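Local structure of protein-tyrosine-phosphatase (Vibrio vulnificus, 7DHF) at residues F5-V10 / Q82-L87; E23-K28 / L137-A142; A41-R46 / S72-S77. The protein probably removes phosphate from phosphotyrosine residues of proteins, acting as a low-molecular-weight protein tyrosine phosphatase. The protein carries 1 engineered substitution. All coordinates share one frame; numbering follows the deposited sequence.

Contact 1 (F5-V10 / Q82-L87); sequences FNKILV and QYDLIL
Ile8, Leu9 and Val10 pair with Leu85, Ile86 and Leu87 as two neighbouring inner strands of the parallel sheet at the heart of the low-molecular-weight phosphatase fold. The backbone bonds start at Lys7 O, which takes Leu85 N and also Asp84 N, the latter at 2.8 Å. Leu9 N then gives to Leu85 O over 2.8 Å, and Leu87 N returns to Leu9 O at 2.9 Å.

Asp84 closes the entry to the strands. Its CG sits beside the backbone N (chi1 -56°), which carries OD2 across to the start of the other strand, where it accepts Asn6 N at 3.1 Å and Lys7 N at 2.9 Å; the two donors come from opposite faces of the carboxylate plane, both on its anti side, and should hold the group against rotation.

The Tyr83 ring is sandwiched. Lys7, bent at chi3 (71°), curls over one face, its NZ 4.9 Å from the Tyr83 ring centroid and almost on the normal, a cation-pi contact; NZ also makes a weak bond to Gln82 O. Over the other face, Leu9 CB makes a CH-pi contact.

Ile8, Leu85 and Leu87 share the sheet face that helix 18-29 covers, with Ile8 CG2 4.1 Å from Leu87 CD1. Leu85 CD1 lies over one face of the Phe5 ring, towards its rim, while Phe5 CD1 comes within 3.7 Å of Leu85 CB.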
ATOM      1  N   PHE A   5      -1.894  16.948  -1.984  1.00 19.57           N
ATOM      2  CA  PHE A   5      -1.849  15.626  -1.363  1.00 15.80           C
ATOM      3  C   PHE A   5      -0.521  15.530  -0.626  1.00 15.64           C
ATOM      4  O   PHE A   5       0.527  15.303  -1.233  1.00 18.26           O
ATOM      5  CB  PHE A   5      -1.948  14.525  -2.412  1.00 15.04           C
ATOM      6  CG  PHE A   5      -3.195  14.572  -3.247  1.00 14.39           C
ATOM      7  CD1 PHE A   5      -4.443  14.428  -2.668  1.00 14.55           C
ATOM      8  CD2 PHE A   5      -3.114  14.743  -4.619  1.00 15.18           C
ATOM      9  CE1 PHE A   5      -5.590  14.460  -3.443  1.00 15.97           C
ATOM     10  CE2 PHE A   5      -4.254  14.776  -5.396  1.00 16.29           C
ATOM     11  CZ  PHE A   5      -5.493  14.635  -4.807  1.00 16.61           C
ATOM     12  N   ASN A   6      -0.569  15.707   0.692  1.00 14.28           N
ATOM     13  CA  ASN A   6       0.625  15.678   1.525  1.00 14.32           C
ATOM     14  C   ASN A   6       0.751  14.420   2.365  1.00 13.96           C
ATOM     15  O   ASN A   6       1.871  13.962   2.601  1.00 15.77           O
ATOM     16  CB  ASN A   6       0.648  16.895   2.453  1.00 16.51           C
ATOM     17  CG  ASN A   6       0.761  18.195   1.691  1.00 19.76           C
ATOM     18  OD1 ASN A   6       1.467  18.275   0.685  1.00 20.77           O
ATOM     19  ND2 ASN A   6       0.060  19.218   2.156  1.00 21.89           N
ATOM     20  N   LYS A   7      -0.363  13.857   2.819  1.00 13.29           N
ATOM     21  CA  LYS A   7      -0.375  12.618   3.584  1.00 13.50           C
ATOM     22  C   LYS A   7      -1.038  11.547   2.729  1.00 12.02           C
ATOM     23  O   LYS A   7      -2.173  11.727   2.274  1.00 12.59           O
ATOM     24  CB  LYS A   7      -1.134  12.807   4.896  1.00 15.31           C
ATOM     25  CG  LYS A   7      -0.507  13.838   5.824  1.00 17.77           C
ATOM     26  CD  LYS A   7      -1.271  13.968   7.135  1.00 21.41           C
ATOM     27  CE  LYS A   7      -1.091  12.740   8.017  1.00 24.37           C
ATOM     28  NZ  LYS A   7      -1.889  12.825   9.272  1.00 26.61           N
ATOM     29  N   ILE A   8      -0.332  10.437   2.519  1.00 10.80           N
ATOM     30  CA  ILE A   8      -0.743   9.399   1.582  1.00 10.61           C
ATOM     31  C   ILE A   8      -0.867   8.085   2.340  1.00  9.75           C
ATOM     32  O   ILE A   8       0.054   7.690   3.063  1.00 10.55           O
ATOM     33  CB  ILE A   8       0.274   9.258   0.433  1.00 11.29           C
ATOM     34  CG1 ILE A   8       0.470  10.599  -0.280  1.00 12.33           C
ATOM     35  CG2 ILE A   8      -0.180   8.190  -0.552  1.00 12.41           C
ATOM     36  CD1 ILE A   8       1.713  10.660  -1.135  1.00 13.52           C
ATOM     37  N   LEU A   9      -1.993   7.398   2.154  1.00  9.97           N
ATOM     38  CA  LEU A   9      -2.247   6.108   2.785  1.00  9.63           C
ATOM     39  C   LEU A   9      -2.339   5.047   1.697  1.00  9.61           C
ATOM     40  O   LEU A   9      -3.216   5.116   0.830  1.00 10.33           O
ATOM     41  CB  LEU A   9      -3.549   6.154   3.588  1.00  9.97           C
ATOM     42  CG  LEU A   9      -3.868   4.912   4.424  1.00 11.00           C
ATOM     43  CD1 LEU A   9      -2.893   4.770   5.588  1.00 11.20           C
ATOM     44  CD2 LEU A   9      -5.301   4.960   4.926  1.00 11.93           C
ATOM     45  N   VAL A  10      -1.435   4.072   1.743  1.00  9.07           N
ATOM     46  CA  VAL A  10      -1.443   2.955   0.804  1.00  8.85           C
ATOM     47  C   VAL A  10      -2.242   1.820   1.428  1.00  9.26           C
ATOM     48  O   VAL A  10      -1.966   1.405   2.559  1.00  9.96           O
ATOM     49  CB  VAL A  10      -0.008   2.514   0.478  1.00  9.73           C
ATOM     50  CG1 VAL A  10      -0.010   1.355  -0.507  1.00  9.90           C
ATOM     51  CG2 VAL A  10       0.791   3.687  -0.069  1.00  9.97           C
ATOM     52  N   GLN A  82      -7.307  11.115   8.327  1.00 15.79           N
ATOM     53  CA  GLN A  82      -5.987  11.672   8.583  1.00 16.91           C
ATOM     54  C   GLN A  82      -5.134  11.800   7.329  1.00 16.16           C
ATOM     55  O   GLN A  82      -4.018  12.326   7.414  1.00 17.78           O
ATOM     56  CB  GLN A  82      -5.238  10.802   9.598  1.00 18.94           C
ATOM     57  CG  GLN A  82      -5.964  10.606  10.915  1.00 22.81           C
ATOM     58  CD  GLN A  82      -5.167   9.763  11.888  1.00 27.36           C
ATOM     59  OE1 GLN A  82      -5.608   8.692  12.305  1.00 29.52           O
ATOM     60  NE2 GLN A  82      -3.984  10.242  12.256  1.00 30.45           N
ATOM     61  N   TYR A  83      -5.617  11.340   6.177  1.00 14.56           N
ATOM     62  CA  TYR A  83      -4.812  11.308   4.965  1.00 13.25           C
ATOM     63  C   TYR A  83      -5.527  12.027   3.831  1.00 13.37           C
ATOM     64  O   TYR A  83      -6.759  12.032   3.750  1.00 14.30           O
ATOM     65  CB  TYR A  83      -4.441   9.861   4.594  1.00 13.52           C
ATOM     66  CG  TYR A  83      -3.544   9.261   5.648  1.00 12.97           C
ATOM     67  CD1 TYR A  83      -2.164   9.362   5.551  1.00 13.45           C
ATOM     68  CD2 TYR A  83      -4.080   8.647   6.773  1.00 13.87           C
ATOM     69  CE1 TYR A  83      -1.343   8.845   6.530  1.00 13.43           C
ATOM     70  CE2 TYR A  83      -3.268   8.126   7.755  1.00 13.18           C
ATOM     71  CZ  TYR A  83      -1.901   8.229   7.632  1.00 13.38           C
ATOM     72  OH  TYR A  83      -1.092   7.715   8.614  1.00 14.89           O
ATOM     73  N   ASP A  84      -4.729  12.656   2.969  1.00 12.97           N
ATOM     74  CA  ASP A  84      -5.242  13.421   1.840  1.00 12.60           C
ATOM     75  C   ASP A  84      -5.491  12.556   0.616  1.00 12.13           C
ATOM     76  O   ASP A  84      -6.339  12.898  -0.217  1.00 13.08           O
ATOM     77  CB  ASP A  84      -4.238  14.509   1.455  1.00 13.53           C
ATOM     78  CG  ASP A  84      -3.900  15.425   2.609  1.00 15.75           C
ATOM     79  OD1 ASP A  84      -4.835  15.987   3.216  1.00 18.27           O
ATOM     80  OD2 ASP A  84      -2.697  15.591   2.900  1.00 16.52           O
ATOM     81  N   LEU A  85      -4.757  11.456   0.484  1.00 11.49           N
ATOM     82  CA  LEU A  85      -4.819  10.600  -0.687  1.00 11.58           C
ATOM     83  C   LEU A  85      -4.716   9.156  -0.229  1.00 11.21           C
ATOM     84  O   LEU A  85      -3.886   8.827   0.624  1.00 11.84           O
ATOM     85  CB  LEU A  85      -3.660  10.913  -1.643  1.00 11.89           C
ATOM     86  CG  LEU A  85      -3.561  10.076  -2.918  1.00 12.03           C
ATOM     87  CD1 LEU A  85      -4.769  10.300  -3.814  1.00 12.63           C
ATOM     88  CD2 LEU A  85      -2.273  10.400  -3.658  1.00 13.30           C
ATOM     89  N   ILE A  86      -5.568   8.302  -0.788  1.00 10.84           N
ATOM     90  CA  ILE A  86      -5.563   6.874  -0.499  1.00 11.16           C
ATOM     91  C   ILE A  86      -5.339   6.136  -1.809  1.00 10.17           C
ATOM     92  O   ILE A  86      -6.060   6.371  -2.786  1.00 10.90           O
ATOM     93  CB  ILE A  86      -6.881   6.427   0.159  1.00 11.25           C
ATOM     94  CG1 ILE A  86      -7.112   7.204   1.459  1.00 12.43           C
ATOM     95  CG2 ILE A  86      -6.858   4.926   0.425  1.00 13.01           C
ATOM     96  CD1 ILE A  86      -8.483   7.000   2.064  1.00 13.54           C
ATOM     97  N   LEU A  87      -4.336   5.258  -1.834  1.00  9.71           N
ATOM     98  CA  LEU A  87      -3.988   4.488  -3.025  1.00  9.83           C
ATOM     99  C   LEU A  87      -4.181   3.010  -2.715  1.00  9.62           C
ATOM    100  O   LEU A  87      -3.466   2.452  -1.876  1.00 10.01           O
ATOM    101  CB  LEU A  87      -2.549   4.768  -3.448  1.00 10.11           C
ATOM    102  CG  LEU A  87      -2.228   6.218  -3.817  1.00 10.21           C
ATOM    103  CD1 LEU A  87      -0.758   6.359  -4.174  1.00 11.60           C
ATOM    104  CD2 LEU A  87      -3.098   6.706  -4.964  1.00 11.04           C
TER

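Contact 2 (E23-K28 / L137-A142); sequences ERVLQK and LIDEAA
The 2.8 Å backbone bond from Ala142 N to Ile138 O ties together two residues one turn apart on helix 128-146, both pointing at Val25 of helix 18-29. Between the helices the contact is made by van der Waals touches, mostly of methyl groups. The two methyls of Val25 divide the work: CG1, set opposite the backbone N (chi1 172°), comes to 3.7 Å from Ala142 CB, whereas Val25 CG2 reaches Ile138 CG2 more loosely, at 4.3 Å. Because Ala142 is so small, Val25 CG1 also brushes Asp139 CA. Asp139 starts out away from helix 18-29, and its OD1 bonds to Gln143 NE2. Leu26, in one of two conformers, comes in from the flank, with CD1 3.9 Å from Ala142 O and a little farther from its CB.

The helices run in broadly the same direction, crossing at -35° with the axes of these short segments 9.6 Å apart. Ile138 also packs on Thr21 and on Arg18, a predicted active-site residue, while Ala142 touches Leu29. One flank of helix 18-29 thus meets helix 128-146, while Leu26 turns its other branch to Ile8 and Leu87 on strands 7-12 and 85-88.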
ATOM      1  N   GLU A  23       4.028   1.632   0.654  1.00  9.38           N
ATOM      2  CA  GLU A  23       4.292   2.718   1.594  1.00  9.68           C
ATOM      3  C   GLU A  23       5.755   3.137   1.550  1.00  9.18           C
ATOM      4  O   GLU A  23       6.073   4.322   1.406  1.00  9.74           O
ATOM      5  CB  GLU A  23       3.920   2.283   3.016  1.00 10.42           C
ATOM      6  CG  GLU A  23       4.319   3.285   4.109  1.00 10.43           C
ATOM      7  CD  GLU A  23       4.316   2.684   5.500  1.00 11.18           C
ATOM      8  OE1 GLU A  23       3.415   1.878   5.805  1.00 12.04           O
ATOM      9  OE2 GLU A  23       5.227   3.018   6.291  1.00 12.01           O
ATOM     10  N   ARG A  24       6.662   2.172   1.699  1.00  9.36           N
ATOM     11  CA  ARG A  24       8.074   2.500   1.856  1.00  8.98           C
ATOM     12  C   ARG A  24       8.719   2.883   0.529  1.00  9.25           C
ATOM     13  O   ARG A  24       9.588   3.759   0.495  1.00 10.07           O
ATOM     14  CB  ARG A  24       8.810   1.339   2.524  1.00  9.71           C
ATOM     15  CG  ARG A  24       8.272   0.980   3.906  1.00 10.82           C
ATOM     16  CD  ARG A  24       8.446   2.113   4.913  1.00 11.00           C
ATOM     17  NE  ARG A  24       7.912   1.756   6.228  1.00 10.57           N
ATOM     18  CZ  ARG A  24       8.581   1.074   7.156  1.00 10.69           C
ATOM     19  NH1 ARG A  24       9.824   0.668   6.932  1.00 11.49           N
ATOM     20  NH2 ARG A  24       8.001   0.795   8.314  1.00 12.35           N
ATOM     21  N   VAL A  25       8.310   2.250  -0.572  1.00  9.16           N
ATOM     22  CA  VAL A  25       8.800   2.667  -1.885  1.00  9.20           C
ATOM     23  C   VAL A  25       8.396   4.108  -2.158  1.00  9.74           C
ATOM     24  O   VAL A  25       9.220   4.939  -2.557  1.00 10.25           O
ATOM     25  CB  VAL A  25       8.300   1.709  -2.983  1.00  9.72           C
ATOM     26  CG1 VAL A  25       8.633   2.255  -4.372  1.00 10.86           C
ATOM     27  CG2 VAL A  25       8.907   0.327  -2.800  1.00 10.06           C
ATOM     28  N   LEU A  26       7.119   4.428  -1.935  1.00 10.16           N
ATOM     29  CA  LEU A  26       6.646   5.786  -2.175  0.52 10.28           C
ATOM     30  C   LEU A  26       7.297   6.774  -1.214  1.00 11.01           C
ATOM     31  O   LEU A  26       7.631   7.899  -1.603  1.00 12.03           O
ATOM     32  CB  LEU A  26       5.124   5.825  -2.058  0.52 10.86           C
ATOM     33  CG  LEU A  26       4.407   7.023  -2.680  0.52 10.59           C
ATOM     34  CD1 LEU A  26       4.645   7.096  -4.184  0.52 11.78           C
ATOM     35  CD2 LEU A  26       2.917   6.951  -2.386  0.52 10.21           C
ATOM     36  N   GLN A  27       7.484   6.375   0.046  1.00 10.69           N
ATOM     37  CA  GLN A  27       8.094   7.276   1.016  1.00 10.72           C
ATOM     38  C   GLN A  27       9.508   7.653   0.591  1.00 11.08           C
ATOM     39  O   GLN A  27       9.927   8.804   0.755  1.00 12.08           O
ATOM     40  CB  GLN A  27       8.101   6.628   2.400  1.00 11.09           C
ATOM     41  CG  GLN A  27       8.608   7.535   3.512  1.00 11.69           C
ATOM     42  CD  GLN A  27       7.707   8.735   3.733  1.00 11.96           C
ATOM     43  OE1 GLN A  27       6.777   8.685   4.538  1.00 12.12           O
ATOM     44  NE2 GLN A  27       7.980   9.822   3.018  1.00 12.86           N
ATOM     45  N   LYS A  28      10.256   6.693   0.045  1.00 11.08           N
ATOM     46  CA  LYS A  28      11.610   6.981  -0.417  1.00 11.08           C
ATOM     47  C   LYS A  28      11.594   7.949  -1.593  1.00 11.61           C
ATOM     48  O   LYS A  28      12.465   8.821  -1.700  1.00 12.78           O
ATOM     49  CB  LYS A  28      12.312   5.678  -0.795  1.00 11.81           C
ATOM     50  CG  LYS A  28      13.760   5.850  -1.208  1.00 13.40           C
ATOM     51  CD  LYS A  28      14.385   4.506  -1.539  1.00 15.02           C
ATOM     52  CE  LYS A  28      15.771   4.658  -2.133  1.00 17.03           C
ATOM     53  NZ  LYS A  28      16.284   3.362  -2.658  1.00 18.21           N
ATOM     54  N   LEU A 137       5.876  -4.164 -10.070  1.00 10.26           N
ATOM     55  CA  LEU A 137       4.709  -3.338 -10.363  1.00 10.33           C
ATOM     56  C   LEU A 137       4.609  -2.170  -9.394  1.00  9.78           C
ATOM     57  O   LEU A 137       4.308  -1.043  -9.800  1.00 10.03           O
ATOM     58  CB  LEU A 137       3.437  -4.183 -10.320  1.00 11.92           C
ATOM     59  CG  LEU A 137       3.307  -5.275 -11.384  1.00 13.24           C
ATOM     60  CD1 LEU A 137       2.035  -6.078 -11.161  1.00 15.60           C
ATOM     61  CD2 LEU A 137       3.328  -4.694 -12.791  1.00 15.08           C
ATOM     62  N   ILE A 138       4.845  -2.420  -8.105  1.00  9.69           N
ATOM     63  CA  ILE A 138       4.785  -1.346  -7.117  1.00  9.33           C
ATOM     64  C   ILE A 138       5.816  -0.274  -7.441  1.00  8.82           C
ATOM     65  O   ILE A 138       5.526   0.927  -7.381  1.00  9.87           O
ATOM     66  CB  ILE A 138       4.962  -1.921  -5.699  1.00  9.96           C
ATOM     67  CG1 ILE A 138       3.733  -2.751  -5.318  1.00 10.44           C
ATOM     68  CG2 ILE A 138       5.207  -0.810  -4.682  1.00 10.32           C
ATOM     69  CD1 ILE A 138       3.898  -3.565  -4.051  1.00 11.48           C
ATOM     70  N   ASP A 139       7.030  -0.693  -7.801  1.00  9.46           N
ATOM     71  CA  ASP A 139       8.094   0.251  -8.126  1.00  9.72           C
ATOM     72  C   ASP A 139       7.716   1.106  -9.332  1.00  9.61           C
ATOM     73  O   ASP A 139       7.778   2.339  -9.280  1.00  9.94           O
ATOM     74  CB  ASP A 139       9.382  -0.535  -8.387  1.00 11.98           C
ATOM     75  CG  ASP A 139      10.597   0.354  -8.546  1.00 17.62           C
ATOM     76  OD1 ASP A 139      10.535   1.540  -8.165  1.00 20.73           O
ATOM     77  OD2 ASP A 139      11.628  -0.151  -9.040  1.00 21.21           O
ATOM     78  N   GLU A 140       7.320   0.464 -10.432  1.00  9.64           N
ATOM     79  CA  GLU A 140       6.919   1.211 -11.620  1.00  9.97           C
ATOM     80  C   GLU A 140       5.762   2.153 -11.313  1.00 10.04           C
ATOM     81  O   GLU A 140       5.760   3.314 -11.743  1.00 10.74           O
ATOM     82  CB  GLU A 140       6.504   0.236 -12.722  1.00 10.87           C
ATOM     83  CG  GLU A 140       7.635  -0.612 -13.279  1.00 13.18           C
ATOM     84  CD  GLU A 140       7.168  -1.539 -14.387  1.00 16.50           C
ATOM     85  OE1 GLU A 140       6.186  -1.192 -15.078  1.00 18.18           O
ATOM     86  OE2 GLU A 140       7.783  -2.613 -14.567  1.00 18.40           O
ATOM     87  N   ALA A 141       4.761   1.664 -10.579  1.00  9.38           N
ATOM     88  CA  ALA A 141       3.589   2.475 -10.270  1.00  9.55           C
ATOM     89  C   ALA A 141       3.949   3.652  -9.372  1.00  9.88           C
ATOM     90  O   ALA A 141       3.447   4.766  -9.567  1.00  9.83           O
ATOM     91  CB  ALA A 141       2.534   1.597  -9.600  1.00  9.58           C
ATOM     92  N   ALA A 142       4.815   3.423  -8.383  1.00  9.89           N
ATOM     93  CA  ALA A 142       5.188   4.477  -7.447  1.00 10.15           C
ATOM     94  C   ALA A 142       6.021   5.556  -8.126  1.00 10.29           C
ATOM     95  O   ALA A 142       5.850   6.746  -7.841  1.00 10.91           O
ATOM     96  CB  ALA A 142       5.953   3.874  -6.271  1.00 10.42           C
TER

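Contact 3 (A41-R46 / S72-S77); sequences AAEKSR and SQQLTS
Ala42 and Gln74 bring their CA atoms within 5.0 Å where a short helical turn over Ala42 to Lys44, running into a type I beta turn from Glu43 to Arg46, meets an extended loop. Gln74, bent at chi2 (64°), delivers OE1 to Glu43 N at 2.9 Å, in a nearly straight bond (173° at the hydrogen) lying in the plane of the amide carbonyl. A water 2.8 Å from the same Gln74 OE1 donates to it and accepts from Lys44 N, extending the grip by one residue. The other end of the amide is used too: NE2 gives to Leu75 O and to Ile40 O, which together fix which way round the group sits.

Segment 41-46 follows strand 34-39, probably within the W-loop of this family. Both segments border the P-loop: Ala41 bonds to Val13 by backbone, Ser72 OG to Gly14 O and Gln73 N to Asn15 OD1. Ala42 CB rests against segment 72-77, 3.5 Å from Ser72 OG and 3.6 Å from Gln73 O. Ala41 O accepts Ser45 OG at 2.7 Å and Ser45 N from opposite faces of its plane. Glu43 crosses Gln74 at roughly a right angle, its OE1 3.8 Å from Gln74 CG.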
ATOM      1  N   ALA A  41      -8.677  -5.765   5.797  1.00 11.67           N
ATOM      2  CA  ALA A  41      -9.024  -6.954   6.567  1.00 12.63           C
ATOM      3  C   ALA A  41      -7.899  -7.354   7.515  1.00 11.93           C
ATOM      4  O   ALA A  41      -7.760  -8.529   7.860  1.00 12.64           O
ATOM      5  CB  ALA A  41      -9.392  -8.118   5.647  1.00 13.87           C
ATOM      6  N   ALA A  42      -7.084  -6.391   7.944  1.00 11.51           N
ATOM      7  CA  ALA A  42      -5.965  -6.719   8.823  1.00 11.91           C
ATOM      8  C   ALA A  42      -6.449  -7.326  10.134  1.00 11.04           C
ATOM      9  O   ALA A  42      -5.862  -8.293  10.632  1.00 12.40           O
ATOM     10  CB  ALA A  42      -5.124  -5.469   9.085  1.00 11.95           C
ATOM     11  N   GLU A  43      -7.520  -6.773  10.707  1.00 11.04           N
ATOM     12  CA  GLU A  43      -8.006  -7.258  11.996  1.00 11.97           C
ATOM     13  C   GLU A  43      -8.611  -8.652  11.866  1.00 11.89           C
ATOM     14  O   GLU A  43      -8.278  -9.558  12.641  1.00 12.42           O
ATOM     15  CB  GLU A  43      -9.017  -6.264  12.574  1.00 14.32           C
ATOM     16  CG  GLU A  43      -9.236  -6.381  14.078  1.00 18.34           C
ATOM     17  CD  GLU A  43      -9.812  -5.113  14.692  1.00 21.02           C
ATOM     18  OE1 GLU A  43     -10.178  -4.189  13.935  1.00 23.41           O
ATOM     19  OE2 GLU A  43      -9.908  -5.042  15.937  1.00 21.93           O
ATOM     20  N   LYS A  44      -9.502  -8.845  10.886  1.00 12.29           N
ATOM     21  CA  LYS A  44     -10.117 -10.154  10.685  1.00 14.17           C
ATOM     22  C   LYS A  44      -9.086 -11.214  10.329  1.00 14.81           C
ATOM     23  O   LYS A  44      -9.287 -12.400  10.622  1.00 16.82           O
ATOM     24  CB  LYS A  44     -11.170 -10.084   9.578  1.00 17.04           C
ATOM     25  CG  LYS A  44     -12.488  -9.467   9.992  1.00 20.95           C
ATOM     26  CD  LYS A  44     -13.569  -9.769   8.965  1.00 24.53           C
ATOM     27  CE  LYS A  44     -14.876  -9.082   9.308  1.00 27.28           C
ATOM     28  NZ  LYS A  44     -14.766  -7.601   9.211  1.00 29.36           N
ATOM     29  N   SER A  45      -7.996 -10.818   9.677  1.00 14.54           N
ATOM     30  CA  SER A  45      -6.926 -11.743   9.334  1.00 15.02           C
ATOM     31  C   SER A  45      -6.003 -12.042  10.509  1.00 14.70           C
ATOM     32  O   SER A  45      -5.071 -12.838  10.356  1.00 15.67           O
ATOM     33  CB  SER A  45      -6.107 -11.181   8.169  1.00 16.96           C
ATOM     34  OG  SER A  45      -6.924 -10.959   7.033  1.00 18.66           O
ATOM     35  N   ARG A  46      -6.242 -11.425  11.669  1.00 14.82           N
ATOM     36  CA  ARG A  46      -5.417 -11.626  12.861  1.00 14.66           C
ATOM     37  C   ARG A  46      -3.992 -11.126  12.647  1.00 14.32           C
ATOM     38  O   ARG A  46      -3.040 -11.659  13.222  1.00 16.09           O
ATOM     39  CB  ARG A  46      -5.420 -13.092  13.310  1.00 16.23           C
ATOM     40  CG  ARG A  46      -6.816 -13.641  13.578  1.00 17.53           C
ATOM     41  CD  ARG A  46      -6.788 -15.131  13.897  1.00 19.15           C
ATOM     42  NE  ARG A  46      -6.196 -15.925  12.824  1.00 20.86           N
ATOM     43  CZ  ARG A  46      -6.820 -16.255  11.697  1.00 22.99           C
ATOM     44  NH1 ARG A  46      -6.195 -16.981  10.781  1.00 25.46           N
ATOM     45  NH2 ARG A  46      -8.069 -15.864  11.480  1.00 22.28           N
ATOM     46  N   SER A  72       1.341  -3.978  10.883  1.00 10.37           N
ATOM     47  CA  SER A  72       0.070  -3.996  10.174  1.00  9.86           C
ATOM     48  C   SER A  72      -1.015  -3.322  11.007  1.00 10.11           C
ATOM     49  O   SER A  72      -1.105  -3.527  12.221  1.00 10.48           O
ATOM     50  CB  SER A  72      -0.333  -5.440   9.881  1.00 10.79           C
ATOM     51  OG  SER A  72      -1.653  -5.513   9.374  1.00 10.33           O
ATOM     52  N   GLN A  73      -1.839  -2.505  10.348  1.00 10.03           N
ATOM     53  CA  GLN A  73      -2.948  -1.840  11.016  1.00 10.54           C
ATOM     54  C   GLN A  73      -4.204  -1.935  10.161  1.00 10.80           C
ATOM     55  O   GLN A  73      -4.145  -2.059   8.934  1.00 10.68           O
ATOM     56  CB  GLN A  73      -2.641  -0.369  11.340  1.00 10.90           C
ATOM     57  CG  GLN A  73      -2.726   0.585  10.157  1.00 10.39           C
ATOM     58  CD  GLN A  73      -2.472   2.020  10.566  1.00 11.56           C
ATOM     59  OE1 GLN A  73      -2.902   2.458  11.634  1.00 14.00           O
ATOM     60  NE2 GLN A  73      -1.763   2.759   9.724  1.00 11.53           N
ATOM     61  N   GLN A  74      -5.347  -1.833  10.834  1.00 10.59           N
ATOM     62  CA  GLN A  74      -6.652  -1.962  10.203  1.00 11.12           C
ATOM     63  C   GLN A  74      -7.115  -0.625   9.638  1.00 11.37           C
ATOM     64  O   GLN A  74      -6.925   0.430  10.253  1.00 12.35           O
ATOM     65  CB  GLN A  74      -7.668  -2.447  11.240  1.00 11.60           C
ATOM     66  CG  GLN A  74      -9.125  -2.426  10.790  1.00 11.88           C
ATOM     67  CD  GLN A  74      -9.405  -3.367   9.637  1.00 11.62           C
ATOM     68  OE1 GLN A  74      -8.907  -4.492   9.602  1.00 11.98           O
ATOM     69  NE2 GLN A  74     -10.206  -2.907   8.682  1.00 11.66           N
ATOM     70  N   LEU A  75      -7.734  -0.682   8.463  1.00 11.61           N
ATOM     71  CA  LEU A  75      -8.319   0.508   7.864  0.52 12.19           C
ATOM     72  C   LEU A  75      -9.604   0.872   8.596  1.00 12.07           C
ATOM     73  O   LEU A  75     -10.499   0.037   8.755  1.00 12.99           O
ATOM     74  CB  LEU A  75      -8.626   0.237   6.396  0.52 13.78           C
ATOM     75  CG  LEU A  75      -9.176   1.417   5.595  0.52 15.22           C
ATOM     76  CD1 LEU A  75      -8.073   2.414   5.276  0.52 16.42           C
ATOM     77  CD2 LEU A  75      -9.828   0.919   4.322  0.52 16.19           C
ATOM     78  N   THR A  76      -9.694   2.122   9.046  1.00 12.12           N
ATOM     79  CA  THR A  76     -10.888   2.626   9.709  1.00 12.63           C
ATOM     80  C   THR A  76     -11.262   3.968   9.100  1.00 12.69           C
ATOM     81  O   THR A  76     -10.459   4.614   8.423  1.00 12.93           O
ATOM     82  CB  THR A  76     -10.669   2.835  11.212  1.00 14.44           C
ATOM     83  OG1 THR A  76      -9.740   3.908  11.412  1.00 14.21           O
ATOM     84  CG2 THR A  76     -10.137   1.571  11.869  1.00 15.36           C
ATOM     85  N   SER A  77     -12.504   4.386   9.352  1.00 13.62           N
ATOM     86  CA  SER A  77     -12.943   5.701   8.896  0.62 14.34           C
ATOM     87  C   SER A  77     -12.105   6.804   9.529  1.00 13.32           C
ATOM     88  O   SER A  77     -11.710   7.761   8.853  1.00 14.06           O
ATOM     89  CB  SER A  77     -14.421   5.896   9.228  0.62 15.98           C
ATOM     90  OG  SER A  77     -14.832   7.227   8.967  0.62 16.68           O
TER
HETATM   91  O   HOH W   1     -10.681  -6.665   9.423  1.00 12.97           O

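Contact 1 joins two inner strands of the four-stranded parallel sheet, and the other contacts lie on different sides of it. Contact 2, its centre 14 Å away, meets it directly, since Leu26 serves both contacts, and strand 7-12 leads into helix 18-29 through the predicted nucleophile position, Ala12 here by engineering, and Arg18. Contact 3, about 17 Å from contact 1 between centres, reaches the sheet through Leu75 on Leu9; it does not touch contact 2. Along the chain the segments of contacts 1 and 2 interleave, while both segments of contact 3 fall between 23-28 and 82-87. Strand 7-12, helix 18-29 and the loops of contact 3 therefore all adjoin the predicted active-site loop.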